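Local coordinates for protein geranyltranstransferase (Roseobacter denitrificans, PDB 4LLS) that probably joins isopentenyl diphosphate to an allylic diphosphate, lengthening a prenyl chain toward farnesyl or geranylgeranyl diphosphate with the aid of divalent metal ions, at residues 235-240 against 263-267; 110-115 against 251-256; 139-144 against 158-163; 65-70 against 205-211. One frame throughout, in Å; residues are numbered along the deposited sequence.

Interaction 1 (235-240 against 263-267). With CA (calcium ion), chain E; IPE (3-methylbut-3-enyl trihydrogen diphosphate), chain C.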
# COMPACT_ATOMS: atom_id res chain seq x y z
N GLN A 235 15.60 -17.12 4.15
CA GLN A 235 14.88 -17.75 3.07
C GLN A 235 15.28 -19.21 2.94
O GLN A 235 14.41 -20.05 2.66
CB GLN A 235 15.06 -16.99 1.76
CG GLN A 235 14.13 -17.54 0.67
CD GLN A 235 12.66 -17.44 1.06
OE1 GLN A 235 12.22 -16.38 1.55
NE2 GLN A 235 11.94 -18.57 1.03
N ILE A 236 16.56 -19.52 3.07
CA ILE A 236 17.01 -20.90 3.00
C ILE A 236 16.31 -21.70 4.09
O ILE A 236 15.77 -22.78 3.85
CB ILE A 236 18.53 -21.03 3.13
CG1 ILE A 236 19.19 -20.41 1.89
CG2 ILE A 236 18.95 -22.50 3.28
CD1 ILE A 236 20.69 -20.21 1.99
N ALA A 237 16.23 -21.13 5.28
CA ALA A 237 15.56 -21.78 6.37
C ALA A 237 14.10 -22.00 6.10
O ALA A 237 13.56 -23.05 6.43
CB ALA A 237 15.74 -20.97 7.65
N ASP A 238 13.43 -21.00 5.54
CA ASP A 238 12.04 -21.16 5.13
C ASP A 238 11.85 -22.30 4.12
O ASP A 238 10.88 -23.03 4.17
CB ASP A 238 11.47 -19.84 4.57
CG ASP A 238 9.96 -19.89 4.35
OD1 ASP A 238 9.55 -20.01 3.16
OD2 ASP A 238 9.18 -20.02 5.33
N ASP A 239 12.78 -22.38 3.17
CA ASP A 239 12.71 -23.43 2.12
C ASP A 239 12.94 -24.81 2.75
O ASP A 239 12.30 -25.80 2.37
CB ASP A 239 13.76 -23.15 1.07
CG ASP A 239 13.44 -21.95 0.16
OD1 ASP A 239 12.34 -21.32 0.18
OD2 ASP A 239 14.38 -21.59 -0.60
N ILE A 240 13.83 -24.89 3.72
CA ILE A 240 14.04 -26.12 4.50
C ILE A 240 12.78 -26.54 5.28
O ILE A 240 12.39 -27.71 5.29
CB ILE A 240 15.29 -26.02 5.42
CG1 ILE A 240 16.59 -25.97 4.60
CG2 ILE A 240 15.33 -27.20 6.40
CD1 ILE A 240 17.86 -25.59 5.35
N ALA A 263 11.71 -24.18 -8.05
CA ALA A 263 13.12 -24.23 -7.69
C ALA A 263 13.32 -23.42 -6.42
O ALA A 263 12.92 -22.27 -6.34
CB ALA A 263 13.95 -23.63 -8.81
N THR A 264 13.95 -24.03 -5.44
CA THR A 264 14.25 -23.35 -4.19
C THR A 264 15.67 -23.70 -3.82
O THR A 264 16.33 -24.52 -4.46
CB THR A 264 13.33 -23.79 -3.05
OG1 THR A 264 13.69 -25.09 -2.60
CG2 THR A 264 11.86 -23.76 -3.45
N PHE A 265 16.19 -23.09 -2.77
CA PHE A 265 17.53 -23.40 -2.38
C PHE A 265 17.68 -24.88 -2.05
O PHE A 265 18.75 -25.45 -2.24
CB PHE A 265 17.96 -22.52 -1.21
CG PHE A 265 18.17 -21.08 -1.59
CD1 PHE A 265 19.25 -20.71 -2.37
CD2 PHE A 265 17.18 -20.13 -1.32
CE1 PHE A 265 19.40 -19.39 -2.79
CE2 PHE A 265 17.31 -18.82 -1.78
CZ PHE A 265 18.41 -18.46 -2.51
N VAL A 266 16.63 -25.50 -1.55
CA VAL A 266 16.71 -26.89 -1.15
C VAL A 266 16.61 -27.80 -2.36
O VAL A 266 17.37 -28.75 -2.46
CB VAL A 266 15.62 -27.25 -0.12
CG1 VAL A 266 15.60 -28.75 0.12
CG2 VAL A 266 15.88 -26.50 1.18
N SER A 267 15.74 -27.48 -3.31
CA SER A 267 15.61 -28.31 -4.51
C SER A 267 16.87 -28.26 -5.37
O SER A 267 17.29 -29.27 -5.90
CB SER A 267 14.35 -27.92 -5.31
OG SER A 267 14.50 -26.75 -6.04
CA CA E . 7.95 -20.90 1.83
C1 IPE C . 6.81 -15.78 5.99
O1 IPE C . 7.59 -14.92 6.85
C2 IPE C . 6.89 -15.24 4.57
C3 IPE C . 8.32 -15.20 4.07
C4 IPE C . 8.88 -14.07 3.66
C5 IPE C . 9.07 -16.48 3.89
PA IPE C . 7.77 -15.30 8.39
O1A IPE C . 8.29 -16.74 8.51
O2A IPE C . 8.61 -14.25 8.97
O3A IPE C . 6.31 -15.22 8.99
PB IPE C . 5.63 -14.74 10.38
O1B IPE C . 4.37 -15.57 10.51
O2B IPE C . 6.61 -15.01 11.49
O3B IPE C . 5.42 -13.26 10.17
O HOH W 1 7.97 -22.58 3.64
O HOH W 2 11.71 -25.85 -0.47
O HOH W 3 9.64 -21.96 0.64
O HOH W 4 6.71 -22.43 0.56
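Asp239 reaches from helix 235-240 to the first turn of the helix that starts at Phe265. Its CG lies anti to the carbonyl carbon (chi1 -72°), which presents OD2 to the Phe265 backbone. Phe265 N donates to Asp239 OD2 over 3.2 Å, on the anti side of that oxygen and 35° out of the carboxylate plane. The acid suits this place because a helix start has N-H groups to spare. Thr264 satisfies others: its OG1 accepts from Ser267 N at 3.2 Å and weakly from Val266 N, while Thr264 N donates to Ser267 OG at 2.8 Å, completing a capping box. Water 2 links Thr264 OG1 to Asp239 O.

Asp238 and Asp239 open the DDILD sequence, the second aspartate-rich DDxxD motif of trans-prenyl synthases, and they divide the metal work. Asp238 OD1 binds a calcium ion at 2.3 Å, while its OD2 forms a salt bridge with Lys252. Asp239 stays in the second shell, its OD1 taking a hydrogen bond from water 3, itself a ligand of that calcium. Gln235, bent at chi2, gives Asp239 OD1 a second bond: NE2 comes from above the carboxylate plane at 2.9 Å, while OE1 is bonded to Thr201.

Beside these polar groups the packing is hydrocarbon. Ile236 CG1 sits over a face of the Phe265 ring, 4.1 Å from the centroid, a CH-pi contact; Asp239 OD2 and Gln235 CG approach the ring's edge. Next along the helix, Ile240 CG1 crosses Val266 CG2 at 3.5 Å.

Interaction 2 (110-115 against 251-256). With GST (geranyl S-thiolodiphosphate), chain D; IPE (3-methylbut-3-enyl trihydrogen diphosphate), chain C.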
# COMPACT_ATOMS: atom_id res chain seq x y z
N ASP A 110 -3.59 -20.52 -0.20
CA ASP A 110 -3.38 -21.20 1.06
C ASP A 110 -4.50 -20.95 2.06
O ASP A 110 -5.00 -19.83 2.16
CB ASP A 110 -2.07 -20.74 1.66
CG ASP A 110 -0.93 -21.63 1.29
OD1 ASP A 110 -0.16 -21.24 0.39
OD2 ASP A 110 -0.83 -22.74 1.87
N ASP A 111 -4.87 -22.00 2.78
CA ASP A 111 -5.99 -21.98 3.70
C ASP A 111 -5.64 -21.65 5.15
O ASP A 111 -6.51 -21.27 5.93
CB ASP A 111 -6.69 -23.37 3.71
CG ASP A 111 -7.38 -23.70 2.40
OD1 ASP A 111 -7.82 -24.87 2.27
OD2 ASP A 111 -7.60 -22.79 1.57
N MET A 112 -4.36 -21.77 5.50
CA MET A 112 -3.89 -21.57 6.86
C MET A 112 -2.60 -20.76 6.89
O MET A 112 -1.75 -20.91 6.01
CB MET A 112 -3.68 -22.93 7.53
CG MET A 112 -3.30 -22.85 9.00
SD MET A 112 -3.17 -24.49 9.78
CE MET A 112 -1.83 -25.23 8.84
N ARG A 113 -2.51 -19.88 7.88
CA ARG A 113 -1.33 -19.01 8.09
C ARG A 113 -1.31 -18.76 9.60
O ARG A 113 -2.32 -18.41 10.20
CB ARG A 113 -1.54 -17.71 7.28
CG ARG A 113 -0.68 -16.49 7.60
CD ARG A 113 0.72 -16.58 7.07
NE ARG A 113 0.82 -16.60 5.60
CZ ARG A 113 1.90 -17.04 4.98
NH1 ARG A 113 1.91 -17.13 3.67
NH2 ARG A 113 3.01 -17.30 5.66
N ARG A 114 -0.14 -18.92 10.20
CA ARG A 114 0.04 -18.69 11.64
C ARG A 114 -0.96 -19.51 12.49
O ARG A 114 -1.39 -19.05 13.57
CB ARG A 114 -0.04 -17.21 12.00
CG ARG A 114 1.13 -16.41 11.43
CD ARG A 114 0.82 -14.92 11.43
NE ARG A 114 1.90 -14.11 10.90
CZ ARG A 114 1.81 -12.80 10.73
NH1 ARG A 114 2.81 -12.13 10.18
NH2 ARG A 114 0.67 -12.18 11.05
N GLY A 115 -1.30 -20.69 11.99
CA GLY A 115 -2.15 -21.65 12.70
C GLY A 115 -3.63 -21.35 12.62
O GLY A 115 -4.43 -22.00 13.30
N GLY A 251 2.65 -23.63 11.30
CA GLY A 251 1.40 -22.89 11.20
C GLY A 251 0.85 -22.67 9.80
O GLY A 251 -0.11 -21.91 9.60
N LYS A 252 1.48 -23.29 8.81
CA LYS A 252 1.04 -23.23 7.43
C LYS A 252 1.35 -24.60 6.81
O LYS A 252 2.09 -25.40 7.40
CB LYS A 252 1.81 -22.12 6.67
CG LYS A 252 3.32 -22.35 6.57
CD LYS A 252 4.12 -21.06 6.29
CE LYS A 252 5.56 -21.37 5.86
NZ LYS A 252 6.43 -20.14 5.85
N ALA A 253 0.78 -24.86 5.65
CA ALA A 253 1.04 -26.11 4.95
C ALA A 253 2.49 -26.21 4.52
O ALA A 253 3.15 -25.20 4.18
CB ALA A 253 0.14 -26.25 3.75
N VAL A 254 3.00 -27.44 4.56
CA VAL A 254 4.34 -27.76 4.09
C VAL A 254 4.26 -28.75 2.93
O VAL A 254 3.17 -29.22 2.57
CB VAL A 254 5.21 -28.36 5.21
CG1 VAL A 254 5.40 -27.35 6.34
CG2 VAL A 254 4.59 -29.65 5.74
N GLY A 255 5.41 -28.97 2.30
CA GLY A 255 5.48 -29.77 1.08
C GLY A 255 4.94 -29.08 -0.15
O GLY A 255 4.72 -29.72 -1.18
N LYS A 256 4.82 -27.76 -0.11
CA LYS A 256 4.13 -27.02 -1.16
C LYS A 256 5.01 -26.77 -2.39
O LYS A 256 4.49 -26.66 -3.51
CB LYS A 256 3.64 -25.68 -0.62
CG LYS A 256 2.72 -25.82 0.58
CD LYS A 256 1.74 -24.68 0.66
CE LYS A 256 2.44 -23.41 1.12
NZ LYS A 256 1.94 -22.91 2.44
PA GST D . 5.20 -18.78 2.81
O1A GST D . 5.17 -18.30 4.26
O2A GST D . 5.89 -20.13 2.61
O3A GST D . 3.84 -18.71 2.13
O1B GST D . 6.10 -17.70 2.07
PB GST D . 6.65 -17.90 0.59
O2B GST D . 7.78 -18.82 0.50
O3B GST D . 5.46 -18.24 -0.37
S1 GST D . 7.37 -16.08 0.22
C1 GST D . 5.87 -15.18 0.45
C2 GST D . 5.82 -13.91 -0.37
C3 GST D . 6.18 -12.72 0.13
C10 GST D . 6.76 -12.60 1.50
C4 GST D . 6.12 -11.49 -0.70
C5 GST D . 4.78 -11.47 -1.44
C6 GST D . 4.65 -10.24 -2.29
C7 GST D . 3.46 -9.69 -2.63
C9 GST D . 2.09 -10.19 -2.26
C8 GST D . 3.59 -8.44 -3.44
C1 IPE C . 6.81 -15.78 5.99
O1 IPE C . 7.59 -14.92 6.85
C2 IPE C . 6.89 -15.24 4.57
C3 IPE C . 8.32 -15.20 4.07
C4 IPE C . 8.88 -14.07 3.66
C5 IPE C . 9.07 -16.48 3.89
PA IPE C . 7.77 -15.30 8.39
O1A IPE C . 8.29 -16.74 8.51
O2A IPE C . 8.61 -14.25 8.97
O3A IPE C . 6.31 -15.22 8.99
PB IPE C . 5.63 -14.74 10.38
O1B IPE C . 4.37 -15.57 10.51
O2B IPE C . 6.61 -15.01 11.49
O3B IPE C . 5.42 -13.26 10.17
O HOH W 5 -1.16 -23.07 4.48
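The diphosphate pocket is walled here by the RRG hairpin following the first aspartate-rich motif, and by the loop 251-256 facing it: Asp110 pairs with Lys256, and Arg113 lies beside Lys252. Arg113 bends at chi2 and chi3, bringing its guanidinium edge-on to the terminal phosphate of the geranyl thiolodiphosphate, with NH1 on O3A at 2.9 Å and NH2 on O1A at 2.8 Å. Lys252, extended beyond CG, sends NZ to the same O1A at 2.7 Å; the shared anion probably offsets the closeness of the two cations. Arg114 grips the outer phosphate of isopentenyl diphosphate through NE to O1B and NH1 to O3B.

Beside the phosphate-binding residues, Lys256 NZ meets OD2 of the buried Asp110 at 2.8 Å from above the carboxylate plane, and also donates to Ala253 O. A methionine in its place would probably leave the Asp110 carboxylate without its countercharge and Ala253 O without this donor. Water 5 donates to Asp110 OD2 and Met112 O and accepts from Ala253 N, knitting the two backbones together.

Arg114 and Gly115, both at positive phi, form a type I' turn. Gly251 suits its place because a CB would lie 3.0 Å from Gly115 N and jam against the preceding carbonyl. Its own O takes the Gly115 N-H at 2.9 Å.

Interaction 3 (139-144 against 158-163)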
# COMPACT_ATOMS: atom_id res chain seq x y z
N ALA A 139 0.93 0.81 6.95
CA ALA A 139 2.38 0.85 7.10
C ALA A 139 2.91 2.25 6.88
O ALA A 139 3.76 2.75 7.62
CB ALA A 139 3.02 -0.14 6.13
N PHE A 140 2.45 2.91 5.82
CA PHE A 140 2.89 4.25 5.53
C PHE A 140 2.36 5.29 6.52
O PHE A 140 3.10 6.21 6.87
CB PHE A 140 2.54 4.62 4.09
CG PHE A 140 3.42 3.91 3.09
CD1 PHE A 140 2.95 2.82 2.37
CD2 PHE A 140 4.71 4.33 2.87
CE1 PHE A 140 3.79 2.12 1.55
CE2 PHE A 140 5.53 3.63 2.05
CZ PHE A 140 5.08 2.53 1.38
N GLU A 141 1.16 5.09 7.06
CA GLU A 141 0.65 5.95 8.13
C GLU A 141 1.54 5.85 9.35
O GLU A 141 1.92 6.86 9.94
CB GLU A 141 -0.78 5.59 8.46
CG GLU A 141 -1.34 6.44 9.59
CD GLU A 141 -2.84 6.30 9.81
OE1 GLU A 141 -3.49 5.50 9.13
OE2 GLU A 141 -3.39 6.92 10.77
N LEU A 142 1.93 4.63 9.70
CA LEU A 142 2.71 4.40 10.92
C LEU A 142 4.12 5.01 10.84
O LEU A 142 4.60 5.58 11.82
CB LEU A 142 2.74 2.91 11.23
CG LEU A 142 1.41 2.29 11.62
CD1 LEU A 142 1.47 0.80 11.66
CD2 LEU A 142 0.98 2.86 12.96
N VAL A 143 4.79 4.91 9.69
CA VAL A 143 6.15 5.41 9.59
C VAL A 143 6.20 6.92 9.46
O VAL A 143 7.26 7.53 9.74
CB VAL A 143 6.88 4.64 8.47
CG1 VAL A 143 6.55 5.12 7.08
CG2 VAL A 143 8.36 4.49 8.73
N THR A 144 5.11 7.57 9.05
CA THR A 144 5.10 9.00 8.89
C THR A 144 4.42 9.73 10.03
O THR A 144 4.43 10.97 10.08
CB THR A 144 4.51 9.43 7.53
OG1 THR A 144 3.17 8.96 7.39
CG2 THR A 144 5.38 8.97 6.38
N LEU A 158 12.33 7.31 5.76
CA LEU A 158 11.79 5.97 6.11
C LEU A 158 10.72 5.58 5.11
O LEU A 158 10.66 4.42 4.67
CB LEU A 158 11.22 5.94 7.50
CG LEU A 158 12.25 5.94 8.65
CD1 LEU A 158 11.49 6.18 9.94
CD2 LEU A 158 13.09 4.69 8.70
N ALA A 159 9.82 6.50 4.80
CA ALA A 159 8.70 6.17 3.88
C ALA A 159 9.21 5.95 2.46
O ALA A 159 8.79 5.02 1.79
CB ALA A 159 7.65 7.25 3.87
N LEU A 160 10.12 6.81 1.96
CA LEU A 160 10.66 6.65 0.64
C LEU A 160 11.37 5.30 0.51
O LEU A 160 11.16 4.57 -0.46
CB LEU A 160 11.59 7.82 0.28
CG LEU A 160 12.18 7.80 -1.12
CD1 LEU A 160 11.14 7.77 -2.22
CD2 LEU A 160 13.12 8.99 -1.28
N SER A 161 12.27 4.99 1.45
CA SER A 161 12.94 3.72 1.45
C SER A 161 11.97 2.53 1.54
O SER A 161 12.21 1.48 0.94
CB SER A 161 14.06 3.69 2.53
OG SER A 161 13.56 3.82 3.81
N LEU A 162 10.90 2.67 2.32
CA LEU A 162 9.94 1.56 2.49
C LEU A 162 9.25 1.33 1.14
O LEU A 162 9.01 0.21 0.73
CB LEU A 162 8.95 1.91 3.60
CG LEU A 162 7.91 0.84 3.88
CD1 LEU A 162 8.57 -0.46 4.30
CD2 LEU A 162 6.88 1.32 4.90
N ALA A 163 8.91 2.43 0.45
CA ALA A 163 8.25 2.31 -0.84
C ALA A 163 9.15 1.65 -1.84
O ALA A 163 8.69 0.78 -2.59
CB ALA A 163 7.80 3.66 -1.36
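Phe140 lies across the helix hairpin made by 139-144 and 158-163, two antiparallel helices of the all-alpha prenyl synthase fold whose axes approach to 9.7 Å at 152°. From its CB, the side chain takes CG anti to the carbonyl carbon (chi1 -72°), which carries the ring over to the second helix. CD2 then faces Ala159 CB at 4.3 Å, Ala159 O lies at the ring's edge, 3.6 Å from CE2, and CZ ends against Ala163 CA at 3.9 Å. Leu162 CD2 lies over one face, offset toward the rim, a CH-pi contact. The small Ala159 and Ala163 let so large a ring come close to the backbone. The ring also stacks on Phe140 of the second subunit, which places the hairpin at the dimer interface. Cut back to alanine, this position is likely to leave a gap beside Leu162 and the other subunit's Phe140 without its stacking partner.

One turn on, branched Val143 fills the groove with CG1 near Ala159 CB and CG2 tight against Leu158 CB at 3.4 Å. Thr144 CG2 meets Ala159 CB at 3.8 Å, while its OG1 turns back to donate to Phe140 O at 2.8 Å.

Interaction 4 (65-70 against 205-211). With IPE (3-methylbut-3-enyl trihydrogen diphosphate), chain C.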
# COMPACT_ATOMS: atom_id res chain seq x y z
N LEU A 65 10.00 -11.10 13.47
CA LEU A 65 11.39 -10.91 13.14
C LEU A 65 11.65 -9.48 12.63
O LEU A 65 12.64 -8.84 13.01
CB LEU A 65 11.85 -11.92 12.09
CG LEU A 65 13.23 -11.74 11.47
CD1 LEU A 65 14.33 -11.91 12.50
CD2 LEU A 65 13.45 -12.69 10.29
N ARG A 66 10.83 -9.01 11.70
CA ARG A 66 11.11 -7.75 11.04
C ARG A 66 10.89 -6.59 12.03
O ARG A 66 11.73 -5.72 12.16
CB ARG A 66 10.21 -7.59 9.80
CG ARG A 66 10.63 -8.55 8.71
CD ARG A 66 9.54 -8.77 7.67
NE ARG A 66 9.86 -9.90 6.78
CZ ARG A 66 9.68 -11.18 7.08
NH1 ARG A 66 10.00 -12.11 6.18
NH2 ARG A 66 9.21 -11.55 8.25
N GLY A 67 9.80 -6.61 12.77
CA GLY A 67 9.64 -5.61 13.82
C GLY A 67 10.70 -5.64 14.90
O GLY A 67 11.22 -4.59 15.35
N PHE A 68 11.14 -6.84 15.23
CA PHE A 68 12.24 -7.00 16.19
C PHE A 68 13.52 -6.40 15.67
O PHE A 68 14.28 -5.74 16.42
CB PHE A 68 12.43 -8.49 16.53
CG PHE A 68 13.54 -8.77 17.48
CD1 PHE A 68 14.66 -9.48 17.06
CD2 PHE A 68 13.41 -8.46 18.82
CE1 PHE A 68 15.66 -9.83 17.98
CE2 PHE A 68 14.38 -8.83 19.74
CZ PHE A 68 15.48 -9.53 19.31
N LEU A 69 13.84 -6.61 14.40
CA LEU A 69 15.01 -5.99 13.81
C LEU A 69 14.99 -4.48 13.93
O LEU A 69 16.00 -3.84 14.18
CB LEU A 69 15.21 -6.43 12.35
CG LEU A 69 15.70 -7.86 12.19
CD1 LEU A 69 15.59 -8.30 10.75
CD2 LEU A 69 17.15 -8.02 12.65
N VAL A 70 13.81 -3.89 13.70
CA VAL A 70 13.68 -2.45 13.83
C VAL A 70 13.97 -2.02 15.26
O VAL A 70 14.79 -1.13 15.50
CB VAL A 70 12.28 -1.94 13.42
CG1 VAL A 70 12.09 -0.48 13.75
CG2 VAL A 70 12.05 -2.19 11.94
N ILE A 205 13.52 -7.35 4.87
CA ILE A 205 14.45 -7.65 6.00
C ILE A 205 15.56 -6.60 5.99
O ILE A 205 15.97 -6.10 7.05
CB ILE A 205 14.98 -9.11 5.89
CG1 ILE A 205 13.89 -10.06 6.29
CG2 ILE A 205 16.21 -9.28 6.78
CD1 ILE A 205 14.17 -11.52 6.01
N GLY A 206 15.99 -6.20 4.82
CA GLY A 206 16.95 -5.10 4.68
C GLY A 206 16.44 -3.78 5.22
O GLY A 206 17.16 -3.05 5.91
N TRP A 207 15.19 -3.45 4.93
CA TRP A 207 14.59 -2.22 5.46
C TRP A 207 14.56 -2.29 6.97
O TRP A 207 14.89 -1.33 7.65
CB TRP A 207 13.20 -2.02 4.88
CG TRP A 207 12.60 -0.67 5.20
CD1 TRP A 207 12.78 0.49 4.48
CD2 TRP A 207 11.90 -0.27 6.40
NE1 TRP A 207 12.14 1.53 5.08
CE2 TRP A 207 11.65 1.12 6.28
CE3 TRP A 207 11.51 -0.92 7.56
CZ2 TRP A 207 10.91 1.82 7.23
CZ3 TRP A 207 10.80 -0.23 8.52
CH2 TRP A 207 10.51 1.13 8.35
N SER A 208 14.17 -3.43 7.51
CA SER A 208 14.04 -3.59 8.95
C SER A 208 15.37 -3.40 9.67
O SER A 208 15.44 -2.72 10.71
CB SER A 208 13.50 -4.97 9.27
OG SER A 208 12.24 -5.20 8.69
N ALA A 209 16.42 -4.01 9.13
CA ALA A 209 17.73 -3.92 9.79
C ALA A 209 18.35 -2.54 9.64
O ALA A 209 19.04 -2.07 10.56
CB ALA A 209 18.66 -4.97 9.30
N GLN A 210 18.07 -1.86 8.54
CA GLN A 210 18.64 -0.54 8.34
C GLN A 210 17.87 0.49 9.14
O GLN A 210 18.37 1.61 9.27
CB GLN A 210 18.66 -0.16 6.87
CG GLN A 210 19.66 -0.97 6.09
CD GLN A 210 19.75 -0.55 4.64
OE1 GLN A 210 20.35 0.47 4.29
NE2 GLN A 210 19.03 -1.25 3.81
N ALA A 211 16.66 0.18 9.59
CA ALA A 211 15.80 1.17 10.22
C ALA A 211 16.44 1.88 11.40
O ALA A 211 16.33 3.09 11.53
CB ALA A 211 14.47 0.57 10.65
C1 IPE C . 6.81 -15.78 5.99
O1 IPE C . 7.59 -14.92 6.85
C2 IPE C . 6.89 -15.24 4.57
C3 IPE C . 8.32 -15.20 4.07
C4 IPE C . 8.88 -14.07 3.66
C5 IPE C . 9.07 -16.48 3.89
PA IPE C . 7.77 -15.30 8.39
O1A IPE C . 8.29 -16.74 8.51
O2A IPE C . 8.61 -14.25 8.97
O3A IPE C . 6.31 -15.22 8.99
PB IPE C . 5.63 -14.74 10.38
O1B IPE C . 4.37 -15.57 10.51
O2B IPE C . 6.61 -15.01 11.49
O3B IPE C . 5.42 -13.26 10.17
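Ser208 points its CB at helix 65-70, meeting Leu69 CB at 3.8 Å, and its OG rests on Arg66 CB at 3.3 Å. With OG anti to the carbonyl carbon (chi1 -59°), the hydroxyl folds back and is bonded to Leu204 O, within its own helix, so a small polar residue can be buried where the two backbones nearly touch. The axes come within 7.5 Å and run at only 25° to each other, close enough for Val70 CA to make a CA-H...O contact with Ser208 O.

On the side facing the substrate, Arg66 carries the contact into the pocket. It follows Gly62 and Lys63 in the GKRLR sequence, which matches the isopentenyl diphosphate site of this family. Its chain runs extended from CG to NE, passing Ile205 CG1, which lies obliquely 4.1 Å from NE. The guanidinium meets the substrate edge-on: NH2 donates to O2A of isopentenyl diphosphate over 2.9 Å, almost straight at 171°, while NH1 approaches the substrate's C4. Ile205 also touches Leu69, CG2 to CD1, and its CD1 just reaches Leu65; its branched bulk fills the wedge between Arg66 and Leu69.

Away from the pocket, Val70 CG2 meets Ala211 CB at 3.9 Å and leans obliquely on Trp207 CZ3, whose single NE1-H is probably shared between Ser161 OG and Leu158 O of helix 152-166. Around the pair, helix 81-102 packs on Arg66, Val70 and Ser208, helix 221-244 packs Phe234 on Leu65, Arg66 and Ile205, and Leu230 on Leu69, and helix 297-308 covers Leu65 and Leu69.

From the N terminus, 65-70 opens the first loop, which interaction 4 closes only at 205-211, bringing helix 65-76 against helix 190-215. Within it, 110-115 starts interaction 2, and the short hairpin of interaction 3 opens and closes inside both. Interaction 2 outlasts interaction 4 and ends at 251-256, so the two cross. It also crosses interaction 1, which begins at 235-240 and closes last, at 263-267; interactions 4 and 1 follow in series. Trp207 NE1 joins interactions 3 and 4, linking the dimer-interface hairpin to the core, while the Asp238-Lys252 salt bridge joins 1 and 2. Isopentenyl diphosphate touches interactions 1, 2 and 4.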